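Local coordinates for universal stress protein (Mycobacterium smegmatis, PDB 5AHW), which binds cyclic AMP as a homodimeric universal stress protein and, given its Walker A-like motif, may also bind ATP, at residues B[9-14]-B[35-40]. Numbering follows the deposited sequence.
Sequences VGTDGS and LIIATA. With CMP (adenosine-3',5'-cyclic-monophosphate), chain K.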
loop_
_atom_site.group_PDB
_atom_site.type_symbol
_atom_site.label_atom_id
_atom_site.label_comp_id
_atom_site.label_asym_id
_atom_site.label_seq_id
_atom_site.Cartn_x
_atom_site.Cartn_y
_atom_site.Cartn_z
ATOM N N VAL B 9 10.417 4.945 0.435
ATOM C CA VAL B 9 9.468 5.907 -0.079
ATOM C C VAL B 9 10.120 6.761 -1.123
ATOM O O VAL B 9 11.250 7.204 -0.971
ATOM C CB VAL B 9 8.765 6.761 1.019
ATOM C CG1 VAL B 9 9.716 7.665 1.839
ATOM C CG2 VAL B 9 7.620 7.596 0.404
ATOM N N GLY B 10 9.397 6.951 -2.224
ATOM C CA GLY B 10 9.841 7.760 -3.350
ATOM C C GLY B 10 9.194 9.111 -3.298
ATOM O O GLY B 10 7.990 9.207 -3.105
ATOM N N THR B 11 10.016 10.158 -3.361
ATOM C CA THR B 11 9.536 11.516 -3.529
ATOM C C THR B 11 10.218 12.240 -4.690
ATOM O O THR B 11 11.418 12.102 -4.840
ATOM C CB THR B 11 9.709 12.359 -2.254
ATOM O OG1 THR B 11 9.284 13.718 -2.521
ATOM C CG2 THR B 11 11.080 12.372 -1.763
ATOM N N ASP B 12 9.453 12.977 -5.507
ATOM C CA ASP B 12 10.001 13.917 -6.507
ATOM C C ASP B 12 9.944 15.396 -6.059
ATOM O O ASP B 12 10.137 16.298 -6.857
ATOM C CB ASP B 12 9.286 13.807 -7.828
ATOM C CG ASP B 12 7.831 14.138 -7.689
ATOM O OD1 ASP B 12 7.367 14.196 -6.516
ATOM O OD2 ASP B 12 7.153 14.266 -8.719
ATOM N N GLY B 13 9.701 15.648 -4.787
ATOM C CA GLY B 13 9.585 17.012 -4.322
ATOM C C GLY B 13 8.198 17.620 -4.433
ATOM O O GLY B 13 7.972 18.720 -3.938
ATOM N N SER B 14 7.288 16.929 -5.116
ATOM C CA SER B 14 5.908 17.371 -5.205
ATOM C C SER B 14 5.215 17.336 -3.858
ATOM O O SER B 14 5.542 16.454 -3.075
ATOM C CB SER B 14 5.120 16.527 -6.223
ATOM O OG SER B 14 4.967 15.205 -5.774
ATOM N N LEU B 35 13.388 3.980 7.648
ATOM C CA LEU B 35 12.886 4.612 6.468
ATOM C C LEU B 35 13.994 5.121 5.494
ATOM O O LEU B 35 14.936 5.849 5.896
ATOM C CB LEU B 35 12.041 5.772 6.853
ATOM C CG LEU B 35 11.363 6.499 5.706
ATOM C CD1 LEU B 35 10.242 5.698 5.122
ATOM C CD2 LEU B 35 10.789 7.814 6.227
ATOM N N ILE B 36 13.838 4.764 4.220
ATOM C CA ILE B 36 14.747 5.195 3.160
ATOM C C ILE B 36 13.932 6.106 2.235
ATOM O O ILE B 36 12.949 5.682 1.630
ATOM C CB ILE B 36 15.363 3.981 2.443
ATOM C CG1 ILE B 36 16.196 3.149 3.429
ATOM C CG2 ILE B 36 16.309 4.421 1.325
ATOM C CD1 ILE B 36 16.781 1.856 2.880
ATOM N N ILE B 37 14.305 7.375 2.181
ATOM C CA ILE B 37 13.660 8.291 1.267
ATOM C C ILE B 37 14.512 8.337 0.003
ATOM O O ILE B 37 15.713 8.662 0.059
ATOM C CB ILE B 37 13.535 9.705 1.890
ATOM C CG1 ILE B 37 12.884 9.641 3.281
ATOM C CG2 ILE B 37 12.763 10.657 0.953
ATOM C CD1 ILE B 37 12.714 10.982 3.979
ATOM N N ALA B 38 13.902 8.038 -1.132
ATOM C CA ALA B 38 14.598 8.036 -2.412
ATOM C C ALA B 38 14.044 9.062 -3.408
ATOM O O ALA B 38 12.832 9.258 -3.513
ATOM C CB ALA B 38 14.562 6.633 -3.020
ATOM N N THR B 39 14.937 9.736 -4.111
ATOM C CA THR B 39 14.556 10.655 -5.143
ATOM C C THR B 39 15.368 10.297 -6.384
ATOM O O THR B 39 16.646 10.335 -6.385
ATOM C CB THR B 39 14.848 12.109 -4.762
ATOM O OG1 THR B 39 14.039 12.478 -3.652
ATOM C CG2 THR B 39 14.541 13.047 -5.902
ATOM N N ALA B 40 14.647 9.929 -7.435
ATOM C CA ALA B 40 15.316 9.550 -8.685
ATOM C C ALA B 40 15.463 10.792 -9.510
ATOM O O ALA B 40 14.551 11.612 -9.545
ATOM C CB ALA B 40 14.497 8.535 -9.461
HETATM P P CMP K . 2.937 11.403 -5.924
HETATM O O1P CMP K . 1.950 11.629 -4.786
HETATM O O2P CMP K . 3.374 12.678 -6.480
HETATM O "O5'" CMP K . 2.446 10.380 -7.022
HETATM C "C5'" CMP K . 3.297 9.635 -7.928
HETATM C "C4'" CMP K . 4.446 9.121 -7.108
HETATM O "O4'" CMP K . 5.480 8.528 -7.874
HETATM C "C3'" CMP K . 5.148 10.170 -6.330
HETATM O "O3'" CMP K . 4.257 10.658 -5.337
HETATM C "C2'" CMP K . 6.411 9.435 -5.860
HETATM O "O2'" CMP K . 6.187 8.544 -4.759
HETATM C "C1'" CMP K . 6.699 8.615 -7.129
HETATM N N9 CMP K . 7.713 9.370 -7.904
HETATM C C8 CMP K . 7.502 10.158 -8.975
HETATM N N7 CMP K . 8.643 10.740 -9.376
HETATM C C5 CMP K . 9.596 10.317 -8.579
HETATM C C6 CMP K . 11.054 10.504 -8.466
HETATM N N6 CMP K . 11.679 11.293 -9.329
HETATM N N1 CMP K . 11.711 9.876 -7.482
HETATM C C2 CMP K . 11.100 9.078 -6.599
HETATM N N3 CMP K . 9.767 8.867 -6.626
HETATM C C4 CMP K . 8.990 9.443 -7.579
#
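Just beyond the last bridge, Gly-10 with Ala-38, a side chain takes over the pairing: Thr-39 OG1 donates to Thr-11 O at 2.9 Å, its oxygen tilted 30° from that carbonyl's plane. With chi1 at -65°, the hydroxyl stands beside the backbone N of Thr-39 and reaches across to the carbonyl of Thr-11, just past the end of strand 6-10. Before that point the pairing is regular and parallel. Val-9 N gives to Ile-36 O, Val-9 O receives Ala-38 N at 2.8 Å, and Thr-11 N gives to Ala-38 O. On the face carrying Val-9 and Ile-37, the CG1 methyl of Val-9 lies 3.9 Å from Leu-35 CD1, and Thr-11 CG2 meets Ile-37 CG2 at 3.6 Å. Past the strand, Thr-11 OG1 accepts from Gly-13 N in an ST turn and is also hydrogen-bonded to Ser-17 OG, and Asp-12 OD1 accepts from Ser-14 N in an Asx turn, leading into helix 15-31. The backbone of Ala-40 reads the adenine of cyclic AMP: its N donates to N1 and its O accepts from N6, both at 2.9 Å; the ribose O2' bonds to Gly-10 O. The two strands belong to one beta-alpha-beta unit: helix 15-31 packs against Val-9, Thr-11 and Leu-35, helix 65-80 touches Ile-37 and Thr-39, helix 95-105 lies on Ala-38, and strands 110-114 and 86-92 extend the sheet beyond 6-10 and 34-41 respectively.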